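Local structure of aromatic-amino-acid:2-oxoglutarate transaminase (Candida albicans, 6HND) at residues 183-189 and 204-210; 421-427 and 513-517; 437-443 and 487-493. The protein probably catalyses the pyridoxal-phosphate-dependent transfer of amino groups between aromatic amino acids and 2-oxoglutarate. All blocks are in the same frame, centred on the assembly; numbering follows the deposited sequence.

In the fold
Interactions 1 and 3 belong to two different sheets that come together near the cofactor. In interaction 1, on the large mixed sheet, the side chain of Glu187 is about 8 Å from pyridoxal phosphate, whereas in interaction 3 that of Phe438 is about 4 Å from it. Interactions 1 and 3, with centres about 20 Å apart, touch where Phe189 CD1 lies 3.7 Å from Phe488 CZ. Interaction 2 lies farther out, away from the cofactor, and closes the chain loop within which interaction 3 is nested. Its helix 499-518, which follows strand 488-492, packs against strand 438-443: Phe517 CE1 is 3.8 Å from Ile443 CG2, and Val513 CG2 is 3.9 Å from Phe441 CE2.

Interaction 1: 183-189 and 204-210; sequences VILVEEF and KAVPVKI
OE2 of the Glu188 carboxylate is met from above the carboxylate plane by the backbone N of Ile210, while the Phe189 ring is met at its edge by Ile210 CD1, 4.2 Å from Phe189 CD2. Both groups lie just beyond a parallel strand pair, 183-187 with 204-208, the two strands of a beta-alpha-beta unit whose crossover contains helix 193-200. Strand 204-208 is the outermost strand at this end of the mixed seven-stranded sheet, in keeping with the large domain of class I aminotransferases. Ile184, Val186 and Glu188 use their N-H groups on the carbonyls of Lys204, Val206 and Val208; Val186 N to Val206 O is 2.9 Å. The carbonyls of Ile184 and Val186 take N-H groups back from Val206 and Val208. Pro207, lacking an N-H, costs this pairing nothing, since its N takes no part in it. On one face Val183 CG1 touches Val206 CG2 at 3.7 Å, and Val208 CG2 sits 4.0 Å from Leu185 CB. The other face, with Ile184, Val186 and Ala205, packs on helix 193-200. Glu187, at the C-terminal end of its strand, turns its carboxylate to Thr246, Ile247 and Gln251. With CG of Glu188 between its backbone N and carbonyl carbon (chi1 67°), the extended chain reaches the second strand's exit: OE1 forms a salt bridge with Arg485 and a hydrogen bond with Ser482, and the bond from Ile210 N to Glu188 OE2 is 2.7 Å long and nearly straight at 173°.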
loop_
_atom_site.group_PDB
_atom_site.type_symbol
_atom_site.label_atom_id
_atom_site.label_comp_id
_atom_site.label_asym_id
_atom_site.label_seq_id
_atom_site.Cartn_x
_atom_site.Cartn_y
_atom_site.Cartn_z
ATOM N N VAL B 183 -12.881 14.227 -18.143
ATOM C CA VAL B 183 -12.577 13.255 -19.230
ATOM C C VAL B 183 -11.068 12.974 -19.206
ATOM O O VAL B 183 -10.292 13.929 -19.107
ATOM C CB VAL B 183 -13.042 13.809 -20.586
ATOM C CG1 VAL B 183 -12.570 12.963 -21.761
ATOM C CG2 VAL B 183 -14.549 13.954 -20.599
ATOM N N ILE B 184 -10.666 11.707 -19.278
ATOM C CA ILE B 184 -9.248 11.369 -19.562
ATOM C C ILE B 184 -9.206 10.638 -20.895
ATOM O O ILE B 184 -10.065 9.751 -21.148
ATOM C CB ILE B 184 -8.551 10.581 -18.438
ATOM C CG1 ILE B 184 -7.080 10.364 -18.807
ATOM C CG2 ILE B 184 -9.282 9.293 -18.130
ATOM C CD1 ILE B 184 -6.158 10.110 -17.658
ATOM N N LEU B 185 -8.267 11.072 -21.714
ATOM C CA LEU B 185 -7.918 10.470 -23.019
ATOM C C LEU B 185 -7.059 9.242 -22.736
ATOM O O LEU B 185 -5.993 9.411 -22.088
ATOM C CB LEU B 185 -7.117 11.501 -23.812
ATOM C CG LEU B 185 -7.880 12.760 -24.145
ATOM C CD1 LEU B 185 -6.927 13.859 -24.573
ATOM C CD2 LEU B 185 -8.912 12.449 -25.224
ATOM N N VAL B 186 -7.490 8.077 -23.207
ATOM C CA VAL B 186 -6.754 6.809 -22.987
ATOM C C VAL B 186 -6.532 6.137 -24.344
ATOM O O VAL B 186 -7.486 6.087 -25.158
ATOM C CB VAL B 186 -7.522 5.921 -21.996
ATOM C CG1 VAL B 186 -6.842 4.588 -21.792
ATOM C CG2 VAL B 186 -7.714 6.614 -20.653
ATOM N N GLU B 187 -5.316 5.637 -24.572
ATOM C CA GLU B 187 -5.000 4.748 -25.731
ATOM C C GLU B 187 -6.061 3.644 -25.811
ATOM O O GLU B 187 -6.308 3.009 -24.798
ATOM C CB GLU B 187 -3.566 4.227 -25.622
ATOM C CG GLU B 187 -2.536 5.336 -25.758
ATOM C CD GLU B 187 -1.148 5.068 -25.220
ATOM O OE1 GLU B 187 -1.037 4.262 -24.274
ATOM O OE2 GLU B 187 -0.193 5.746 -25.677
ATOM N N GLU B 188 -6.647 3.445 -26.995
ATOM C CA GLU B 188 -7.843 2.593 -27.223
ATOM C C GLU B 188 -7.554 1.157 -26.790
ATOM O O GLU B 188 -8.511 0.516 -26.372
ATOM C CB GLU B 188 -8.308 2.620 -28.675
ATOM C CG GLU B 188 -7.360 1.978 -29.677
ATOM C CD GLU B 188 -7.942 1.944 -31.090
ATOM O OE1 GLU B 188 -9.196 1.802 -31.205
ATOM O OE2 GLU B 188 -7.142 2.053 -32.090
ATOM N N PHE B 189 -6.304 0.686 -26.924
ATOM C CA PHE B 189 -5.796 -0.539 -26.244
ATOM C C PHE B 189 -4.823 -0.063 -25.178
ATOM O O PHE B 189 -3.913 0.758 -25.519
ATOM C CB PHE B 189 -5.141 -1.537 -27.203
ATOM C CG PHE B 189 -6.058 -1.927 -28.332
ATOM C CD1 PHE B 189 -6.993 -2.935 -28.170
ATOM C CD2 PHE B 189 -6.009 -1.254 -29.542
ATOM C CE1 PHE B 189 -7.865 -3.264 -29.187
ATOM C CE2 PHE B 189 -6.899 -1.577 -30.554
ATOM C CZ PHE B 189 -7.830 -2.569 -30.370
ATOM N N LYS B 204 -14.539 10.019 -17.084
ATOM C CA LYS B 204 -14.876 9.187 -18.274
ATOM C C LYS B 204 -13.598 8.982 -19.113
ATOM O O LYS B 204 -12.860 9.961 -19.370
ATOM C CB LYS B 204 -16.022 9.797 -19.098
ATOM C CG LYS B 204 -16.844 8.761 -19.874
ATOM C CD LYS B 204 -17.207 9.120 -21.324
ATOM C CE LYS B 204 -17.011 7.999 -22.341
ATOM N NZ LYS B 204 -18.241 7.206 -22.582
ATOM N N ALA B 205 -13.341 7.740 -19.514
ATOM C CA ALA B 205 -12.264 7.353 -20.450
ATOM C C ALA B 205 -12.768 7.511 -21.886
ATOM O O ALA B 205 -13.792 6.899 -22.249
ATOM C CB ALA B 205 -11.845 5.938 -20.179
ATOM N N VAL B 206 -12.076 8.325 -22.674
ATOM C CA VAL B 206 -12.328 8.482 -24.135
ATOM C C VAL B 206 -11.148 7.847 -24.863
ATOM O O VAL B 206 -9.992 8.183 -24.599
ATOM C CB VAL B 206 -12.547 9.962 -24.483
ATOM C CG1 VAL B 206 -12.295 10.259 -25.948
ATOM C CG2 VAL B 206 -13.950 10.379 -24.047
ATOM N N PRO B 207 -11.428 6.857 -25.733
ATOM C CA PRO B 207 -10.388 6.115 -26.431
ATOM C C PRO B 207 -9.709 6.941 -27.533
ATOM O O PRO B 207 -10.381 7.651 -28.234
ATOM C CB PRO B 207 -11.174 4.931 -27.018
ATOM C CG PRO B 207 -12.541 5.517 -27.298
ATOM C CD PRO B 207 -12.784 6.450 -26.128
ATOM N N VAL B 208 -8.393 6.830 -27.641
ATOM C CA VAL B 208 -7.544 7.504 -28.664
ATOM C C VAL B 208 -7.022 6.400 -29.591
ATOM O O VAL B 208 -6.287 5.508 -29.094
ATOM C CB VAL B 208 -6.392 8.289 -27.996
ATOM C CG1 VAL B 208 -5.302 8.659 -28.985
ATOM C CG2 VAL B 208 -6.876 9.544 -27.269
ATOM N N LYS B 209 -7.376 6.451 -30.873
ATOM C CA LYS B 209 -7.064 5.376 -31.853
ATOM C C LYS B 209 -5.549 5.163 -31.940
ATOM O O LYS B 209 -4.778 6.118 -31.850
ATOM C CB LYS B 209 -7.603 5.681 -33.255
ATOM C CG LYS B 209 -9.110 5.859 -33.348
ATOM C CD LYS B 209 -9.658 5.800 -34.767
ATOM C CE LYS B 209 -11.094 6.293 -34.865
ATOM N NZ LYS B 209 -11.636 6.049 -36.221
ATOM N N ILE B 210 -5.156 3.906 -32.083
ATOM C CA ILE B 210 -3.751 3.501 -32.310
ATOM C C ILE B 210 -3.608 3.174 -33.783
ATOM O O ILE B 210 -4.479 2.497 -34.336
ATOM C CB ILE B 210 -3.390 2.315 -31.413
ATOM C CG1 ILE B 210 -3.110 2.800 -29.989
ATOM C CG2 ILE B 210 -2.224 1.542 -32.008
ATOM C CD1 ILE B 210 -3.047 1.682 -29.003
#

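Interaction 2: 421-427 and 513-517; sequences QAYKKGY and VYEFF
Tyr427 turns its ring toward Phe517 with CG anti to its carbonyl carbon (chi1 -59°), and Tyr514 extends its ring to Gln421 with CG opposite its own backbone N (chi1 -175°). The first pair forms an offset stack, the planes only 14° apart and the ring centroids separated by 4.4 Å. The two side chains run antiparallel over one another, so each ring also receives the partner's CB over its face: Tyr427 CB stands 3.8 Å from the Phe517 centroid, and Phe517 CB is 3.6 Å from that of Tyr427. This makes a reciprocal pair of CH-pi contacts. Lys425 CB covers the opposite face of the Tyr427 ring, and its chain, bent at its last two torsions, brings CD to the edge of the Tyr514 ring. Over one face of Tyr514 the Gln421 amide is stacked, with NE2 3.3 Å from Tyr514 CZ. Tyr427 CE2 approaches Tyr514 CD1 at 3.8 Å, linking the ring stack to the amide stack. A Schellman motif sets Tyr427 in place: Gly426 adopts positive phi, Gly426 N bonds Tyr423 O, and Tyr427 N reaches back to Ala422 O at 2.8 Å. The contact thus lays the short helix 421-424 and its exit against the last turns of helix 499-518, with Val428 of strand 428-430 touching both Ala422 and Val513, and helix 451-465 packing on Phe516 of the long helix.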
loop_
_atom_site.group_PDB
_atom_site.type_symbol
_atom_site.label_atom_id
_atom_site.label_comp_id
_atom_site.label_asym_id
_atom_site.label_seq_id
_atom_site.Cartn_x
_atom_site.Cartn_y
_atom_site.Cartn_z
ATOM N N GLN B 421 4.484 -21.511 -41.366
ATOM C CA GLN B 421 3.597 -21.567 -42.561
ATOM C C GLN B 421 2.558 -20.432 -42.428
ATOM O O GLN B 421 2.341 -19.718 -43.415
ATOM C CB GLN B 421 3.005 -22.984 -42.657
ATOM C CG GLN B 421 2.862 -23.512 -44.079
ATOM C CD GLN B 421 2.085 -24.805 -44.243
ATOM O OE1 GLN B 421 1.629 -25.141 -45.346
ATOM N NE2 GLN B 421 1.946 -25.563 -43.156
ATOM N N ALA B 422 1.987 -20.209 -41.231
ATOM C CA ALA B 422 0.978 -19.143 -40.964
ATOM C C ALA B 422 1.518 -17.758 -41.372
ATOM O O ALA B 422 0.743 -16.948 -41.982
ATOM C CB ALA B 422 0.564 -19.162 -39.512
ATOM N N TYR B 423 2.799 -17.499 -41.095
ATOM C CA TYR B 423 3.459 -16.226 -41.470
ATOM C C TYR B 423 3.691 -16.180 -42.982
ATOM O O TYR B 423 3.356 -15.153 -43.620
ATOM C CB TYR B 423 4.774 -16.001 -40.722
ATOM C CG TYR B 423 5.430 -14.695 -41.093
ATOM C CD1 TYR B 423 4.917 -13.491 -40.637
ATOM C CD2 TYR B 423 6.524 -14.662 -41.948
ATOM C CE1 TYR B 423 5.478 -12.278 -41.011
ATOM C CE2 TYR B 423 7.107 -13.463 -42.325
ATOM C CZ TYR B 423 6.578 -12.273 -41.852
ATOM O OH TYR B 423 7.141 -11.092 -42.204
ATOM N N LYS B 424 4.275 -17.237 -43.545
ATOM C CA LYS B 424 4.680 -17.275 -44.981
ATOM C C LYS B 424 3.432 -17.188 -45.870
ATOM O O LYS B 424 3.513 -16.549 -46.924
ATOM C CB LYS B 424 5.568 -18.492 -45.245
ATOM C CG LYS B 424 6.996 -18.332 -44.722
ATOM C CD LYS B 424 7.710 -19.656 -44.519
ATOM C CE LYS B 424 9.203 -19.534 -44.272
ATOM N NZ LYS B 424 9.798 -20.863 -43.980
ATOM N N LYS B 425 2.294 -17.700 -45.414
ATOM C CA LYS B 425 1.017 -17.613 -46.177
ATOM C C LYS B 425 0.338 -16.255 -45.934
ATOM O O LYS B 425 -0.640 -15.963 -46.633
ATOM C CB LYS B 425 0.119 -18.811 -45.844
ATOM C CG LYS B 425 0.686 -20.152 -46.290
ATOM C CD LYS B 425 -0.327 -21.273 -46.310
ATOM C CE LYS B 425 -1.284 -21.225 -47.489
ATOM N NZ LYS B 425 -0.594 -21.460 -48.780
ATOM N N GLY B 426 0.813 -15.452 -44.981
ATOM C CA GLY B 426 0.222 -14.127 -44.679
ATOM C C GLY B 426 -0.997 -14.187 -43.758
ATOM O O GLY B 426 -1.717 -13.212 -43.702
ATOM N N TYR B 427 -1.204 -15.270 -43.011
ATOM C CA TYR B 427 -2.342 -15.388 -42.061
ATOM C C TYR B 427 -2.043 -14.545 -40.812
ATOM O O TYR B 427 -2.979 -14.049 -40.156
ATOM C CB TYR B 427 -2.614 -16.842 -41.655
ATOM C CG TYR B 427 -2.940 -17.826 -42.753
ATOM C CD1 TYR B 427 -3.489 -17.452 -43.964
ATOM C CD2 TYR B 427 -2.732 -19.177 -42.536
ATOM C CE1 TYR B 427 -3.798 -18.390 -44.939
ATOM C CE2 TYR B 427 -3.022 -20.126 -43.497
ATOM C CZ TYR B 427 -3.563 -19.736 -44.702
ATOM O OH TYR B 427 -3.824 -20.709 -45.623
ATOM N N VAL B 513 -3.095 -21.197 -35.533
ATOM C CA VAL B 513 -3.655 -20.191 -36.483
ATOM C C VAL B 513 -3.761 -20.843 -37.860
ATOM O O VAL B 513 -4.824 -20.683 -38.516
ATOM C CB VAL B 513 -2.866 -18.868 -36.552
ATOM C CG1 VAL B 513 -3.557 -17.909 -37.510
ATOM C CG2 VAL B 513 -2.686 -18.191 -35.197
ATOM N N TYR B 514 -2.706 -21.546 -38.276
ATOM C CA TYR B 514 -2.650 -22.305 -39.548
ATOM C C TYR B 514 -3.860 -23.238 -39.662
ATOM O O TYR B 514 -4.561 -23.173 -40.686
ATOM C CB TYR B 514 -1.384 -23.152 -39.678
ATOM C CG TYR B 514 -1.307 -23.802 -41.037
ATOM C CD1 TYR B 514 -0.979 -23.044 -42.148
ATOM C CD2 TYR B 514 -1.636 -25.138 -41.233
ATOM C CE1 TYR B 514 -0.947 -23.598 -43.415
ATOM C CE2 TYR B 514 -1.609 -25.709 -42.500
ATOM C CZ TYR B 514 -1.265 -24.935 -43.599
ATOM O OH TYR B 514 -1.231 -25.432 -44.871
ATOM N N GLU B 515 -4.099 -24.081 -38.654
ATOM C CA GLU B 515 -5.232 -25.034 -38.697
ATOM C C GLU B 515 -6.517 -24.226 -38.794
ATOM O O GLU B 515 -7.397 -24.602 -39.584
ATOM C CB GLU B 515 -5.275 -25.971 -37.493
ATOM C CG GLU B 515 -6.114 -27.229 -37.743
ATOM C CD GLU B 515 -6.758 -27.835 -36.498
ATOM O OE1 GLU B 515 -8.022 -27.784 -36.383
ATOM O OE2 GLU B 515 -6.005 -28.342 -35.625
ATOM N N PHE B 516 -6.623 -23.139 -38.041
ATOM C CA PHE B 516 -7.888 -22.366 -37.940
ATOM C C PHE B 516 -8.227 -21.816 -39.328
ATOM O O PHE B 516 -9.404 -21.950 -39.756
ATOM C CB PHE B 516 -7.782 -21.304 -36.847
ATOM C CG PHE B 516 -8.925 -20.329 -36.798
ATOM C CD1 PHE B 516 -10.111 -20.661 -36.171
ATOM C CD2 PHE B 516 -8.789 -19.064 -37.321
ATOM C CE1 PHE B 516 -11.160 -19.760 -36.113
ATOM C CE2 PHE B 516 -9.833 -18.160 -37.262
ATOM C CZ PHE B 516 -11.020 -18.509 -36.666
ATOM N N PHE B 517 -7.227 -21.265 -40.024
ATOM C CA PHE B 517 -7.350 -20.735 -41.411
ATOM C C PHE B 517 -7.646 -21.868 -42.414
ATOM O O PHE B 517 -8.587 -21.711 -43.236
ATOM C CB PHE B 517 -6.114 -19.907 -41.778
ATOM C CG PHE B 517 -6.253 -18.430 -41.472
ATOM C CD1 PHE B 517 -6.150 -17.958 -40.167
ATOM C CD2 PHE B 517 -6.540 -17.522 -42.485
ATOM C CE1 PHE B 517 -6.281 -16.609 -39.890
ATOM C CE2 PHE B 517 -6.686 -16.176 -42.208
ATOM C CZ PHE B 517 -6.550 -15.723 -40.910
#

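Interaction 3: 437-443 and 487-493; sequences MFVTFKI and NFFRLCY
Arg490 runs along the Phe438 ring from an antiparallel pair of strands, 438-443 with 488-492. From CB, CG passes 4.0 Å from Phe438 CB, and CD rests over the ring face, 3.5 Å from Phe438 CD1. A bend at chi3 (76°) then lays the guanidinium flat: NE and CZ both reach Phe438 CE1, CZ at 3.4 Å, and NH1 ends 3.5 Å from Phe438 CZ. The planes differ by 9°, a stacked, off-centre cation-pi contact. Met437 CG covers the ring's opposite face. NH1 bonds Asn252 OD1, and NH2 bonds Ser42 O of the second subunit. In the backbone, Val439 and Leu491 exchange hydrogen bonds, as do Phe441 and Phe489. Where strand 438-443 ends, Asn487, just ahead of strand 488-492, gives a side-chain hydrogen bond from ND2 to Ile443 O at 3.0 Å. The other face of the sheet packs Leu491 CD1 on Phe441 CB at 3.5 Å, against helix 499-518. Stacking and two hydrogen bonds together fix the guanidinium's tilt and rotation at the dimer interface beside the cofactor pocket, where Phe438 touches pyridoxal phosphate. This placement is consistent with the arginine that receives the substrate carboxylate in class I relatives.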
loop_
_atom_site.group_PDB
_atom_site.type_symbol
_atom_site.label_atom_id
_atom_site.label_comp_id
_atom_site.label_asym_id
_atom_site.label_seq_id
_atom_site.Cartn_x
_atom_site.Cartn_y
_atom_site.Cartn_z
ATOM N N MET B 437 8.435 -6.018 -23.230
ATOM C CA MET B 437 8.199 -7.477 -23.090
ATOM C C MET B 437 7.001 -7.947 -23.934
ATOM O O MET B 437 6.661 -9.164 -23.831
ATOM C CB MET B 437 7.997 -7.853 -21.615
ATOM C CG MET B 437 6.854 -7.113 -20.907
ATOM S SD MET B 437 6.488 -7.715 -19.221
ATOM C CE MET B 437 8.100 -7.584 -18.452
ATOM N N PHE B 438 6.382 -7.076 -24.744
ATOM C CA PHE B 438 5.120 -7.403 -25.470
ATOM C C PHE B 438 5.314 -7.346 -26.997
ATOM O O PHE B 438 6.045 -6.488 -27.515
ATOM C CB PHE B 438 3.965 -6.502 -25.014
ATOM C CG PHE B 438 3.614 -6.633 -23.549
ATOM C CD1 PHE B 438 3.355 -7.870 -22.985
ATOM C CD2 PHE B 438 3.513 -5.509 -22.743
ATOM C CE1 PHE B 438 3.052 -7.985 -21.644
ATOM C CE2 PHE B 438 3.224 -5.624 -21.398
ATOM C CZ PHE B 438 3.009 -6.863 -20.847
ATOM N N VAL B 439 4.658 -8.281 -27.693
ATOM C CA VAL B 439 4.556 -8.356 -29.179
ATOM C C VAL B 439 3.087 -8.299 -29.589
ATOM O O VAL B 439 2.305 -9.146 -29.095
ATOM C CB VAL B 439 5.193 -9.634 -29.722
ATOM C CG1 VAL B 439 5.047 -9.697 -31.229
ATOM C CG2 VAL B 439 6.655 -9.745 -29.340
ATOM N N THR B 440 2.727 -7.374 -30.477
ATOM C CA THR B 440 1.448 -7.435 -31.226
ATOM C C THR B 440 1.553 -8.511 -32.321
ATOM O O THR B 440 2.426 -8.414 -33.246
ATOM C CB THR B 440 1.017 -6.092 -31.829
ATOM O OG1 THR B 440 0.811 -5.172 -30.765
ATOM C CG2 THR B 440 -0.272 -6.200 -32.614
ATOM N N PHE B 441 0.661 -9.492 -32.225
ATOM C CA PHE B 441 0.545 -10.635 -33.162
ATOM C C PHE B 441 -0.783 -10.470 -33.887
ATOM O O PHE B 441 -1.840 -10.736 -33.276
ATOM C CB PHE B 441 0.634 -11.950 -32.390
ATOM C CG PHE B 441 0.645 -13.195 -33.230
ATOM C CD1 PHE B 441 1.777 -13.565 -33.929
ATOM C CD2 PHE B 441 -0.450 -14.045 -33.253
ATOM C CE1 PHE B 441 1.803 -14.741 -34.668
ATOM C CE2 PHE B 441 -0.434 -15.205 -34.010
ATOM C CZ PHE B 441 0.704 -15.567 -34.688
ATOM N N LYS B 442 -0.702 -10.013 -35.130
ATOM C CA LYS B 442 -1.857 -9.688 -35.992
ATOM C C LYS B 442 -2.376 -10.959 -36.659
ATOM O O LYS B 442 -1.581 -11.832 -37.048
ATOM C CB LYS B 442 -1.441 -8.619 -37.002
ATOM C CG LYS B 442 -1.204 -7.246 -36.385
ATOM C CD LYS B 442 -1.213 -6.110 -37.373
ATOM C CE LYS B 442 0.170 -5.814 -37.910
ATOM N NZ LYS B 442 0.251 -4.441 -38.463
ATOM N N ILE B 443 -3.693 -11.051 -36.738
ATOM C CA ILE B 443 -4.443 -12.114 -37.446
ATOM C C ILE B 443 -5.113 -11.447 -38.647
ATOM O O ILE B 443 -6.033 -10.613 -38.408
ATOM C CB ILE B 443 -5.485 -12.736 -36.499
ATOM C CG1 ILE B 443 -4.892 -13.114 -35.137
ATOM C CG2 ILE B 443 -6.177 -13.898 -37.193
ATOM C CD1 ILE B 443 -3.665 -14.003 -35.196
ATOM N N ASN B 487 -8.172 -7.402 -34.023
ATOM C CA ASN B 487 -7.700 -8.656 -34.684
ATOM C C ASN B 487 -6.238 -8.940 -34.311
ATOM O O ASN B 487 -5.401 -9.103 -35.205
ATOM C CB ASN B 487 -7.904 -8.603 -36.202
ATOM C CG ASN B 487 -7.197 -7.431 -36.858
ATOM O OD1 ASN B 487 -7.162 -6.323 -36.302
ATOM N ND2 ASN B 487 -6.599 -7.695 -38.014
ATOM N N PHE B 488 -5.919 -9.039 -33.025
ATOM C CA PHE B 488 -4.530 -9.357 -32.617
ATOM C C PHE B 488 -4.532 -10.027 -31.255
ATOM O O PHE B 488 -5.456 -9.798 -30.484
ATOM C CB PHE B 488 -3.617 -8.125 -32.622
ATOM C CG PHE B 488 -3.900 -7.075 -31.580
ATOM C CD1 PHE B 488 -4.789 -6.043 -31.835
ATOM C CD2 PHE B 488 -3.228 -7.077 -30.372
ATOM C CE1 PHE B 488 -4.995 -5.037 -30.896
ATOM C CE2 PHE B 488 -3.467 -6.101 -29.414
ATOM C CZ PHE B 488 -4.358 -5.090 -29.673
ATOM N N PHE B 489 -3.482 -10.787 -30.991
ATOM C CA PHE B 489 -3.129 -11.272 -29.641
ATOM C C PHE B 489 -1.868 -10.545 -29.182
ATOM O O PHE B 489 -0.991 -10.287 -30.008
ATOM C CB PHE B 489 -2.914 -12.779 -29.653
ATOM C CG PHE B 489 -4.114 -13.563 -30.091
ATOM C CD1 PHE B 489 -5.214 -13.697 -29.253
ATOM C CD2 PHE B 489 -4.124 -14.205 -31.322
ATOM C CE1 PHE B 489 -6.326 -14.420 -29.660
ATOM C CE2 PHE B 489 -5.252 -14.905 -31.741
ATOM C CZ PHE B 489 -6.345 -15.013 -30.909
ATOM N N ARG B 490 -1.815 -10.201 -27.892
ATOM C CA ARG B 490 -0.588 -9.697 -27.241
ATOM C C ARG B 490 0.185 -10.918 -26.783
ATOM O O ARG B 490 -0.421 -11.773 -26.089
ATOM C CB ARG B 490 -0.884 -8.805 -26.030
ATOM C CG ARG B 490 0.363 -8.166 -25.423
ATOM C CD ARG B 490 0.074 -7.546 -24.070
ATOM N NE ARG B 490 -0.035 -8.574 -23.057
ATOM C CZ ARG B 490 -0.294 -8.362 -21.786
ATOM N NH1 ARG B 490 -0.470 -7.132 -21.341
ATOM N NH2 ARG B 490 -0.386 -9.384 -20.956
ATOM N N LEU B 491 1.478 -10.935 -27.080
ATOM C CA LEU B 491 2.401 -12.025 -26.676
ATOM C C LEU B 491 3.400 -11.443 -25.699
ATOM O O LEU B 491 3.844 -10.314 -25.953
ATOM C CB LEU B 491 3.122 -12.569 -27.908
ATOM C CG LEU B 491 2.231 -12.874 -29.114
ATOM C CD1 LEU B 491 3.096 -13.302 -30.284
ATOM C CD2 LEU B 491 1.217 -13.951 -28.773
ATOM N N CYS B 492 3.690 -12.170 -24.621
ATOM C CA CYS B 492 4.737 -11.811 -23.650
ATOM C C CYS B 492 5.776 -12.935 -23.541
ATOM O O CYS B 492 5.377 -14.070 -23.215
ATOM C CB CYS B 492 4.140 -11.494 -22.287
ATOM S SG CYS B 492 5.432 -11.071 -21.094
ATOM N N TYR B 493 7.046 -12.594 -23.778
ATOM C CA TYR B 493 8.227 -13.508 -23.777
ATOM C C TYR B 493 9.041 -13.306 -22.488
ATOM O O TYR B 493 10.227 -13.659 -22.436
ATOM C CB TYR B 493 9.078 -13.281 -25.035
ATOM C CG TYR B 493 9.325 -11.832 -25.348
ATOM C CD1 TYR B 493 10.335 -11.135 -24.699
ATOM C CD2 TYR B 493 8.511 -11.133 -26.220
ATOM C CE1 TYR B 493 10.561 -9.791 -24.941
ATOM C CE2 TYR B 493 8.749 -9.795 -26.509
ATOM C CZ TYR B 493 9.770 -9.126 -25.859
ATOM O OH TYR B 493 9.984 -7.809 -26.085
#